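Local coordinates for single-strand binding protein (Thermus aquaticus, PDB 2FXQ) that binds single-stranded DNA through OB folds and probably recruits partner proteins to it during replication, recombination and repair, at residues A183-A186 against S187-K191; D68-E71 against K72-I76; G60-A63 against E64-G67. All coordinates share one frame; numbering follows the deposited sequence.

Interaction 1: A183-A186 against S187-K191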
ATOM      1  N   ALA A 183       6.403  -8.788  17.876  1.00 16.43           N
ATOM      2  CA  ALA A 183       7.789  -8.865  18.457  1.00 18.18           C
ATOM      3  C   ALA A 183       8.049 -10.302  18.984  1.00 18.99           C
ATOM      4  O   ALA A 183       9.120 -10.893  18.741  1.00 20.25           O
ATOM      5  CB  ALA A 183       7.981  -7.856  19.578  1.00 19.19           C
ATOM      6  N   GLU A 184       7.059 -10.868  19.662  1.00 17.35           N
ATOM      7  CA  GLU A 184       7.241 -12.230  20.213  1.00 22.78           C
ATOM      8  C   GLU A 184       7.406 -13.238  19.110  1.00 22.64           C
ATOM      9  O   GLU A 184       8.246 -14.118  19.194  1.00 23.77           O
ATOM     10  CB  GLU A 184       6.047 -12.636  21.048  1.00 23.83           C
ATOM     11  CG  GLU A 184       6.436 -12.848  22.495  1.00 46.81           C
ATOM     12  CD  GLU A 184       5.586 -11.987  23.352  1.00 45.42           C
ATOM     13  OE1 GLU A 184       5.969 -11.728  24.502  1.00 30.62           O
ATOM     14  OE2 GLU A 184       4.540 -11.564  22.818  1.00 43.94           O
ATOM     15  N   TRP A 185       6.597 -13.116  18.078  1.00 21.94           N
ATOM     16  CA  TRP A 185       6.757 -13.981  16.900  1.00 22.26           C
ATOM     17  C   TRP A 185       8.110 -13.762  16.209  1.00 24.01           C
ATOM     18  O   TRP A 185       8.785 -14.724  15.849  1.00 24.79           O
ATOM     19  CB  TRP A 185       5.615 -13.686  15.912  1.00 23.92           C
ATOM     20  CG  TRP A 185       5.713 -14.463  14.664  1.00 33.68           C
ATOM     21  CD1 TRP A 185       5.182 -15.729  14.415  1.00 32.80           C
ATOM     22  CD2 TRP A 185       6.384 -14.058  13.455  1.00 29.71           C
ATOM     23  NE1 TRP A 185       5.493 -16.100  13.124  1.00 33.91           N
ATOM     24  CE2 TRP A 185       6.222 -15.104  12.517  1.00 33.80           C
ATOM     25  CE3 TRP A 185       7.090 -12.908  13.072  1.00 20.31           C
ATOM     26  CZ2 TRP A 185       6.766 -15.042  11.231  1.00 28.89           C
ATOM     27  CZ3 TRP A 185       7.653 -12.856  11.854  1.00 24.23           C
ATOM     28  CH2 TRP A 185       7.462 -13.915  10.900  1.00 27.23           C
ATOM     29  N   ALA A 186       8.509 -12.496  16.011  1.00 18.56           N
ATOM     30  CA  ALA A 186       9.775 -12.178  15.312  1.00 24.00           C
ATOM     31  C   ALA A 186      10.990 -12.713  16.065  1.00 23.64           C
ATOM     32  O   ALA A 186      12.051 -13.001  15.476  1.00 22.01           O
ATOM     33  CB  ALA A 186       9.887 -10.654  15.084  1.00 20.64           C
ATOM     34  N   SER A 187      10.822 -12.882  17.373  1.00 22.12           N
ATOM     35  CA  SER A 187      11.928 -13.430  18.181  1.00 25.77           C
ATOM     36  C   SER A 187      12.349 -14.865  17.756  1.00 27.34           C
ATOM     37  O   SER A 187      13.443 -15.298  18.114  1.00 24.54           O
ATOM     38  CB  SER A 187      11.596 -13.384  19.680  1.00 22.03           C
ATOM     39  OG  SER A 187      10.744 -14.462  20.053  1.00 24.63           O
ATOM     40  N   GLU A 188      11.497 -15.574  16.992  1.00 27.60           N
ATOM     41  CA  GLU A 188      11.836 -16.950  16.548  1.00 30.54           C
ATOM     42  C   GLU A 188      12.743 -16.934  15.318  1.00 28.59           C
ATOM     43  O   GLU A 188      13.241 -17.967  14.921  1.00 24.25           O
ATOM     44  CB  GLU A 188      10.581 -17.765  16.148  1.00 31.53           C
ATOM     45  CG  GLU A 188       9.395 -17.752  17.100  1.00 48.96           C
ATOM     46  CD  GLU A 188       8.034 -17.828  16.363  1.00 59.46           C
ATOM     47  OE1 GLU A 188       7.973 -17.584  15.115  1.00 63.07           O
ATOM     48  OE2 GLU A 188       7.011 -18.132  17.037  1.00 57.48           O
ATOM     49  N   LEU A 189      12.886 -15.770  14.679  1.00 23.30           N
ATOM     50  CA  LEU A 189      13.701 -15.654  13.468  1.00 21.38           C
ATOM     51  C   LEU A 189      15.195 -15.623  13.858  1.00 20.76           C
ATOM     52  O   LEU A 189      15.495 -15.427  15.027  1.00 20.06           O
ATOM     53  CB  LEU A 189      13.320 -14.342  12.776  1.00 21.63           C
ATOM     54  CG  LEU A 189      11.841 -14.091  12.305  1.00 25.00           C
ATOM     55  CD1 LEU A 189      11.550 -12.561  12.119  1.00 27.07           C
ATOM     56  CD2 LEU A 189      11.670 -14.783  11.010  1.00 31.25           C
ATOM     57  N   ARG A 190      16.103 -15.772  12.889  1.00 17.48           N
ATOM     58  CA  ARG A 190      17.548 -15.806  13.158  1.00 18.19           C
ATOM     59  C   ARG A 190      18.234 -15.092  12.014  1.00 18.61           C
ATOM     60  O   ARG A 190      17.646 -14.943  10.961  1.00 22.46           O
ATOM     61  CB  ARG A 190      18.001 -17.276  13.202  1.00 22.05           C
ATOM     62  CG  ARG A 190      17.438 -18.110  14.407  1.00 22.77           C
ATOM     63  CD  ARG A 190      17.978 -17.650  15.788  1.00 23.40           C
ATOM     64  NE  ARG A 190      17.513 -18.454  16.919  1.00 23.16           N
ATOM     65  CZ  ARG A 190      16.396 -18.214  17.620  1.00 28.92           C
ATOM     66  NH1 ARG A 190      15.630 -17.170  17.323  1.00 26.22           N
ATOM     67  NH2 ARG A 190      16.037 -19.014  18.625  1.00 22.91           N
ATOM     68  N   LYS A 191      19.483 -14.682  12.211  1.00 20.14           N
ATOM     69  CA  LYS A 191      20.251 -14.007  11.185  1.00 18.22           C
ATOM     70  C   LYS A 191      20.167 -14.827   9.907  1.00 18.51           C
ATOM     71  O   LYS A 191      20.231 -16.079   9.961  1.00 17.06           O
ATOM     72  CB  LYS A 191      21.737 -13.917  11.682  1.00 17.72           C
ATOM     73  CG  LYS A 191      22.754 -13.508  10.628  1.00 19.33           C
ATOM     74  CD  LYS A 191      24.206 -13.670  11.214  1.00 27.29           C
ATOM     75  CE  LYS A 191      25.109 -12.629  10.624  1.00 30.20           C
ATOM     76  NZ  LYS A 191      26.526 -12.926  11.032  1.00 40.21           N
TER

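Interaction 2: D68-E71 against K72-I76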
ATOM      1  N   ASP A  68       9.130  24.558  -9.064  1.00 29.34           N
ATOM      2  CA  ASP A  68       8.457  25.850  -8.868  1.00 31.37           C
ATOM      3  C   ASP A  68       6.927  25.821  -8.729  1.00 28.36           C
ATOM      4  O   ASP A  68       6.254  26.823  -9.002  1.00 29.16           O
ATOM      5  CB  ASP A  68       8.865  26.820  -9.962  1.00 34.36           C
ATOM      6  CG  ASP A  68       9.693  27.943  -9.412  1.00 50.88           C
ATOM      7  OD1 ASP A  68      10.939  27.808  -9.428  1.00 61.02           O
ATOM      8  OD2 ASP A  68       9.180  28.967  -8.894  1.00 57.27           O
ATOM      9  N   LEU A  69       6.382  24.684  -8.299  1.00 22.02           N
ATOM     10  CA  LEU A  69       4.954  24.488  -8.324  1.00 23.51           C
ATOM     11  C   LEU A  69       4.363  24.174  -6.971  1.00 26.50           C
ATOM     12  O   LEU A  69       3.104  24.195  -6.848  1.00 28.20           O
ATOM     13  CB  LEU A  69       4.571  23.379  -9.303  1.00 24.20           C
ATOM     14  CG  LEU A  69       4.882  23.758 -10.757  1.00 27.09           C
ATOM     15  CD1 LEU A  69       4.618  22.566 -11.681  1.00 32.09           C
ATOM     16  CD2 LEU A  69       4.053  25.026 -11.175  1.00 30.17           C
ATOM     17  N   LEU A  70       5.204  23.881  -5.963  1.00 20.36           N
ATOM     18  CA  LEU A  70       4.644  23.349  -4.660  1.00 23.33           C
ATOM     19  C   LEU A  70       4.616  24.381  -3.519  1.00 22.49           C
ATOM     20  O   LEU A  70       5.470  25.278  -3.504  1.00 22.68           O
ATOM     21  CB  LEU A  70       5.409  22.102  -4.177  1.00 22.14           C
ATOM     22  CG  LEU A  70       5.599  20.997  -5.202  1.00 24.58           C
ATOM     23  CD1 LEU A  70       6.451  19.900  -4.584  1.00 19.95           C
ATOM     24  CD2 LEU A  70       4.257  20.530  -5.626  1.00 25.18           C
ATOM     25  N   GLU A  71       3.612  24.257  -2.633  1.00 24.14           N
ATOM     26  CA  GLU A  71       3.388  25.212  -1.530  1.00 30.74           C
ATOM     27  C   GLU A  71       3.421  24.563  -0.174  1.00 27.63           C
ATOM     28  O   GLU A  71       2.995  23.423  -0.016  1.00 24.18           O
ATOM     29  CB  GLU A  71       1.987  25.824  -1.599  1.00 28.36           C
ATOM     30  CG  GLU A  71       1.663  26.594  -2.879  1.00 44.48           C
ATOM     31  CD  GLU A  71       2.262  27.990  -2.917  1.00 50.75           C
ATOM     32  OE1 GLU A  71       1.943  28.738  -3.868  1.00 51.46           O
ATOM     33  OE2 GLU A  71       3.079  28.334  -2.027  1.00 57.83           O
ATOM     34  N   LYS A  72       3.833  25.346   0.813  1.00 22.46           N
ATOM     35  CA  LYS A  72       3.719  24.927   2.196  1.00 22.24           C
ATOM     36  C   LYS A  72       2.266  24.660   2.450  1.00 22.74           C
ATOM     37  O   LYS A  72       1.421  25.425   1.978  1.00 21.83           O
ATOM     38  CB  LYS A  72       4.197  26.073   3.115  1.00 23.42           C
ATOM     39  CG  LYS A  72       3.902  25.815   4.588  1.00 23.74           C
ATOM     40  CD  LYS A  72       4.503  26.923   5.452  1.00 26.65           C
ATOM     41  CE  LYS A  72       4.199  26.529   6.906  1.00 29.80           C
ATOM     42  NZ  LYS A  72       5.006  27.354   7.808  1.00 34.94           N
ATOM     43  N   GLY A  73       1.935  23.582   3.164  1.00 19.22           N
ATOM     44  CA  GLY A  73       0.521  23.335   3.437  1.00 23.70           C
ATOM     45  C   GLY A  73      -0.124  22.391   2.417  1.00 21.92           C
ATOM     46  O   GLY A  73      -1.222  21.894   2.631  1.00 20.35           O
ATOM     47  N   GLN A  74       0.548  22.152   1.298  1.00 20.79           N
ATOM     48  CA  GLN A  74      -0.039  21.357   0.229  1.00 20.03           C
ATOM     49  C   GLN A  74       0.132  19.888   0.542  1.00 22.06           C
ATOM     50  O   GLN A  74       1.206  19.460   0.987  1.00 17.89           O
ATOM     51  CB  GLN A  74       0.690  21.620  -1.117  1.00 22.31           C
ATOM     52  CG  GLN A  74      -0.044  20.949  -2.353  1.00 23.29           C
ATOM     53  CD  GLN A  74       0.464  21.502  -3.689  1.00 33.74           C
ATOM     54  OE1 GLN A  74       1.425  22.270  -3.721  1.00 24.30           O
ATOM     55  NE2 GLN A  74      -0.172  21.079  -4.793  1.00 28.81           N
ATOM     56  N   LEU A  75      -0.892  19.124   0.233  1.00 18.45           N
ATOM     57  CA  LEU A  75      -0.859  17.653   0.321  1.00 19.12           C
ATOM     58  C   LEU A  75      -0.146  17.084  -0.903  1.00 18.46           C
ATOM     59  O   LEU A  75      -0.398  17.518  -2.051  1.00 17.94           O
ATOM     60  CB  LEU A  75      -2.303  17.147   0.318  1.00 20.54           C
ATOM     61  CG  LEU A  75      -2.809  16.000   1.149  1.00 29.61           C
ATOM     62  CD1 LEU A  75      -2.465  16.214   2.633  1.00 25.34           C
ATOM     63  CD2 LEU A  75      -4.370  15.899   0.926  1.00 25.43           C
ATOM     64  N   ILE A  76       0.681  16.061  -0.658  1.00 17.46           N
ATOM     65  CA  ILE A  76       1.495  15.452  -1.701  1.00 14.74           C
ATOM     66  C   ILE A  76       1.386  13.930  -1.538  1.00 17.99           C
ATOM     67  O   ILE A  76       1.527  13.388  -0.440  1.00 17.58           O
ATOM     68  CB  ILE A  76       2.997  15.870  -1.585  1.00 16.24           C
ATOM     69  CG1 ILE A  76       3.212  17.399  -1.467  1.00 17.95           C
ATOM     70  CG2 ILE A  76       3.813  15.279  -2.695  1.00 16.32           C
ATOM     71  CD1 ILE A  76       2.876  18.233  -2.754  1.00 20.82           C
TER
HETATM   72  O   HOH W   1       0.902  22.455  -7.220  1.00 40.55           O
HETATM   73  O   HOH W   2       4.286  28.165   0.323  1.00 36.94           O

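Interaction 3: G60-A63 against E64-G67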
ATOM      1  N   GLY A  60      16.850  15.113 -10.012  1.00 17.07           N
ATOM      2  CA  GLY A  60      16.856  15.037 -11.462  1.00 20.55           C
ATOM      3  C   GLY A  60      15.481  15.465 -12.016  1.00 24.94           C
ATOM      4  O   GLY A  60      14.929  16.476 -11.619  1.00 20.31           O
ATOM      5  N   ARG A  61      14.930  14.678 -12.926  1.00 25.87           N
ATOM      6  CA  ARG A  61      13.762  15.104 -13.714  1.00 30.00           C
ATOM      7  C   ARG A  61      12.516  15.450 -12.877  1.00 24.59           C
ATOM      8  O   ARG A  61      11.838  16.447 -13.165  1.00 26.27           O
ATOM      9  CB  ARG A  61      13.390  14.013 -14.704  1.00 34.64           C
ATOM     10  CG  ARG A  61      12.603  14.492 -15.875  1.00 42.00           C
ATOM     11  CD  ARG A  61      11.965  13.333 -16.659  1.00 59.01           C
ATOM     12  NE  ARG A  61      12.959  12.432 -17.249  1.00 61.98           N
ATOM     13  CZ  ARG A  61      13.369  12.458 -18.529  1.00 64.08           C
ATOM     14  NH1 ARG A  61      12.884  13.348 -19.397  1.00 62.59           N
ATOM     15  NH2 ARG A  61      14.281  11.585 -18.940  1.00 62.06           N
ATOM     16  N   GLN A  62      12.210  14.637 -11.863  1.00 27.40           N
ATOM     17  CA  GLN A  62      11.085  14.983 -10.945  1.00 27.56           C
ATOM     18  C   GLN A  62      11.347  16.294 -10.211  1.00 24.94           C
ATOM     19  O   GLN A  62      10.438  17.053  -9.977  1.00 22.50           O
ATOM     20  CB  GLN A  62      10.830  13.900  -9.913  1.00 28.22           C
ATOM     21  CG  GLN A  62      10.063  12.640 -10.452  1.00 34.44           C
ATOM     22  CD  GLN A  62       8.527  12.863 -10.698  1.00 46.66           C
ATOM     23  OE1 GLN A  62       7.774  13.333  -9.825  1.00 33.50           O
ATOM     24  NE2 GLN A  62       8.081  12.497 -11.895  1.00 49.16           N
ATOM     25  N   ALA A  63      12.596  16.552  -9.840  1.00 23.56           N
ATOM     26  CA  ALA A  63      12.892  17.824  -9.154  1.00 24.38           C
ATOM     27  C   ALA A  63      12.654  19.037 -10.087  1.00 25.42           C
ATOM     28  O   ALA A  63      12.115  20.085  -9.644  1.00 25.11           O
ATOM     29  CB  ALA A  63      14.326  17.810  -8.653  1.00 19.74           C
ATOM     30  N   GLU A  64      13.078  18.913 -11.360  1.00 23.82           N
ATOM     31  CA  GLU A  64      12.883  20.009 -12.340  1.00 23.92           C
ATOM     32  C   GLU A  64      11.379  20.226 -12.624  1.00 23.17           C
ATOM     33  O   GLU A  64      10.906  21.364 -12.739  1.00 24.36           O
ATOM     34  CB  GLU A  64      13.572  19.705 -13.670  1.00 23.21           C
ATOM     35  CG  GLU A  64      15.096  19.555 -13.595  1.00 27.27           C
ATOM     36  CD  GLU A  64      15.791  20.901 -13.669  1.00 36.91           C
ATOM     37  OE1 GLU A  64      17.038  20.927 -13.661  1.00 35.88           O
ATOM     38  OE2 GLU A  64      15.080  21.930 -13.696  1.00 32.76           O
ATOM     39  N   MET A  65      10.644  19.126 -12.723  1.00 24.43           N
ATOM     40  CA  MET A  65       9.194  19.151 -13.022  1.00 26.99           C
ATOM     41  C   MET A  65       8.414  19.959 -11.992  1.00 26.41           C
ATOM     42  O   MET A  65       7.537  20.776 -12.321  1.00 26.98           O
ATOM     43  CB  MET A  65       8.641  17.715 -12.995  1.00 30.14           C
ATOM     44  CG  MET A  65       7.197  17.629 -13.450  1.00 35.52           C
ATOM     45  SD  MET A  65       6.611  15.909 -13.474  1.00 54.53           S
ATOM     46  CE  MET A  65       8.246  14.943 -14.024  1.00 32.97           C
ATOM     47  N   TRP A  66       8.702  19.696 -10.726  1.00 20.67           N
ATOM     48  CA  TRP A  66       7.923  20.296  -9.636  1.00 23.49           C
ATOM     49  C   TRP A  66       8.579  21.453  -8.908  1.00 24.89           C
ATOM     50  O   TRP A  66       7.988  21.970  -7.993  1.00 25.80           O
ATOM     51  CB  TRP A  66       7.575  19.239  -8.578  1.00 21.25           C
ATOM     52  CG  TRP A  66       6.857  18.110  -9.154  1.00 21.74           C
ATOM     53  CD1 TRP A  66       7.294  16.842  -9.325  1.00 25.91           C
ATOM     54  CD2 TRP A  66       5.527  18.154  -9.654  1.00 24.51           C
ATOM     55  NE1 TRP A  66       6.304  16.077  -9.915  1.00 26.98           N
ATOM     56  CE2 TRP A  66       5.205  16.872 -10.114  1.00 23.49           C
ATOM     57  CE3 TRP A  66       4.558  19.159  -9.725  1.00 27.81           C
ATOM     58  CZ2 TRP A  66       3.952  16.569 -10.688  1.00 32.66           C
ATOM     59  CZ3 TRP A  66       3.305  18.854 -10.258  1.00 35.81           C
ATOM     60  CH2 TRP A  66       3.026  17.580 -10.753  1.00 27.64           C
ATOM     61  N   GLY A  67       9.788  21.857  -9.278  1.00 25.29           N
ATOM     62  CA  GLY A  67      10.565  22.706  -8.373  1.00 25.71           C
ATOM     63  C   GLY A  67      10.027  24.126  -8.175  1.00 29.82           C
ATOM     64  O   GLY A  67      10.393  24.816  -7.210  1.00 30.36           O
TER

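Interaction 1: A183-A186 against S187-K191
Ser-187 N reaches back to Ala-183 O at 3.0 Å, an i to i+4 helical bond, while Glu-188 N and Leu-189 N each turn back three residues, to Trp-185 O and Ala-186 O. This change of spacing marks the C-terminal end of helix 180-186, which closes in a type I beta turn from Ala-186 to Leu-189 within the second OB fold. Glu-188 N and Leu-189 N both stand well above the plane of the carbonyl they bond to, 48° out of it for Glu-188 N on Trp-185 O.

The hydroxyl of Ser-187 adds a side-chain bond to the last turn: OG donates to Glu-184 O at 2.7 Å. Its first torsion, chi1 80°, sets OG between the backbone N and the carbonyl carbon, folded back over the helix end, where that carbonyl receives only a weak second bond from Ser-187 N. Arg-190 NH1 donates to both Ser-187 O and Leu-189 O, which lie near the guanidinium plane.

Leu-189 turns its CD1 methyl back to the helix, touching Ala-186 CB and, obliquely, Trp-185 CZ3, each at 3.9 Å. Beyond the segment, Ala-186 and Trp-185 continue this apolar patch onto Leu-224 of strand 213-225, and Ala-186 also touches Val-153 of strand 151-160. The carboxylate of Glu-188 crosses the indole of Trp-185 with the two planes 61° apart; its OE1 lies over one face, offset toward the rim, 3.4 Å from Trp-185 CD1.

Interaction 2: D68-E71 against K72-I76
The Gln-74 side chain runs back across Leu-70 at about a right angle and brings its amide to the backbone of Glu-71. With CG opposite the backbone N (chi1 -171°) and the chain extended beyond it, Gln-74 OE1 accepts from Glu-71 N at 3.1 Å, in the carbonyl plane and with an N-H...O angle of 155°. Gln-74 N returns a bond to Glu-71 O, closing the type II beta turn Glu-71 to Gln-74; at Gly-73 (phi 94°) a side chain's first carbon would collide with the carbonyl oxygen of Lys-72, which calls for glycine.

At the amide's other end, NE2 donates to a water that donates to Leu-69 O, and weakly to Leu-107 O. A second water joins Glu-71 OE2 to Lys-72 N. Leu-70 CD2, 3.8 Å from Gln-74 OE1, also meets Ile-76 CD1 at 3.9 Å.

The turn leads into strand 75-84 of the OB barrel wall. There Leu-70 and Ile-76 both touch Leu-14 of strand 5-14 and Pro-106 of strand 103-106; Leu-70 adds Leu-32 and Ile-76 adds Leu-34 of strand 28-41, while Gln-74 and Leu-75 pack on Thr-228 and Arg-223 of the second subunit.

Interaction 3: G60-A63 against E64-G67
Glu-64 N, Met-65 N and Trp-66 N bond in succession to Gly-60 O, Arg-61 O and Gln-62 O, the i to i+4 pattern of one short alpha helix, 61-66, with all three bonds fairly straight. Gly-60 holds the N-cap position with a positive phi, which favours glycine, and its carbonyl O accepts from Glu-64 N at 3.1 Å.

On one flank, Gln-62 and Trp-66 lie side by side, one turn apart. With CG beside the backbone N, the bend of the glutamine chain at chi2 carries OE1 to the edge of the indole one turn on, where Trp-66 NE1 donates to Gln-62 OE1 at 3.1 Å. OE1 lies near the ring plane, while NE1 stands 47° out of the amide's carbonyl plane, and the bond is bent, with an N-H...O angle of 140°. The amide and ring planes are 53° apart. OE1 also accepts from Ile-104 N, so one oxygen links the helix to strand 103-106 and helps fix the rotation of the amide. Replacing Gln-62 by alanine removes the amide, and Trp-66 NE1 and Ile-104 N would probably be left without their common acceptor.

Met-65 runs alongside Gln-62, pointing the same way, and its CG sits over one face of the Trp-66 ring, 3.9 Å above the plane.

Ala-63 and Trp-66 face Leu-30 of strand 28-41 and Leu-58 of strand 47-59. A short helix resting on barrel strands and joining strand 47-59 to strand 75-84 is the familiar helical connection of the OB fold.

Along the chain the order is interaction 3, interaction 2, then interaction 1. Interactions 3 and 2 adjoin in sequence, their centres about 13 Å apart, and together they trace one connection of the first OB domain: helix 61-66, the following loop and the entry into strand 75-84. Interaction 1 lies at the end of helix 180-186 ahead of strand 194-207, probably the equivalent connection in the second OB domain, going by the order of strands and helix. Its centre is about 41 Å from that of interaction 2 and about 42 Å from that of interaction 3. The helical connections thus lie on opposite sides of the chain's centre, one in each domain, while interaction 2 also borders the second subunit of the dimer.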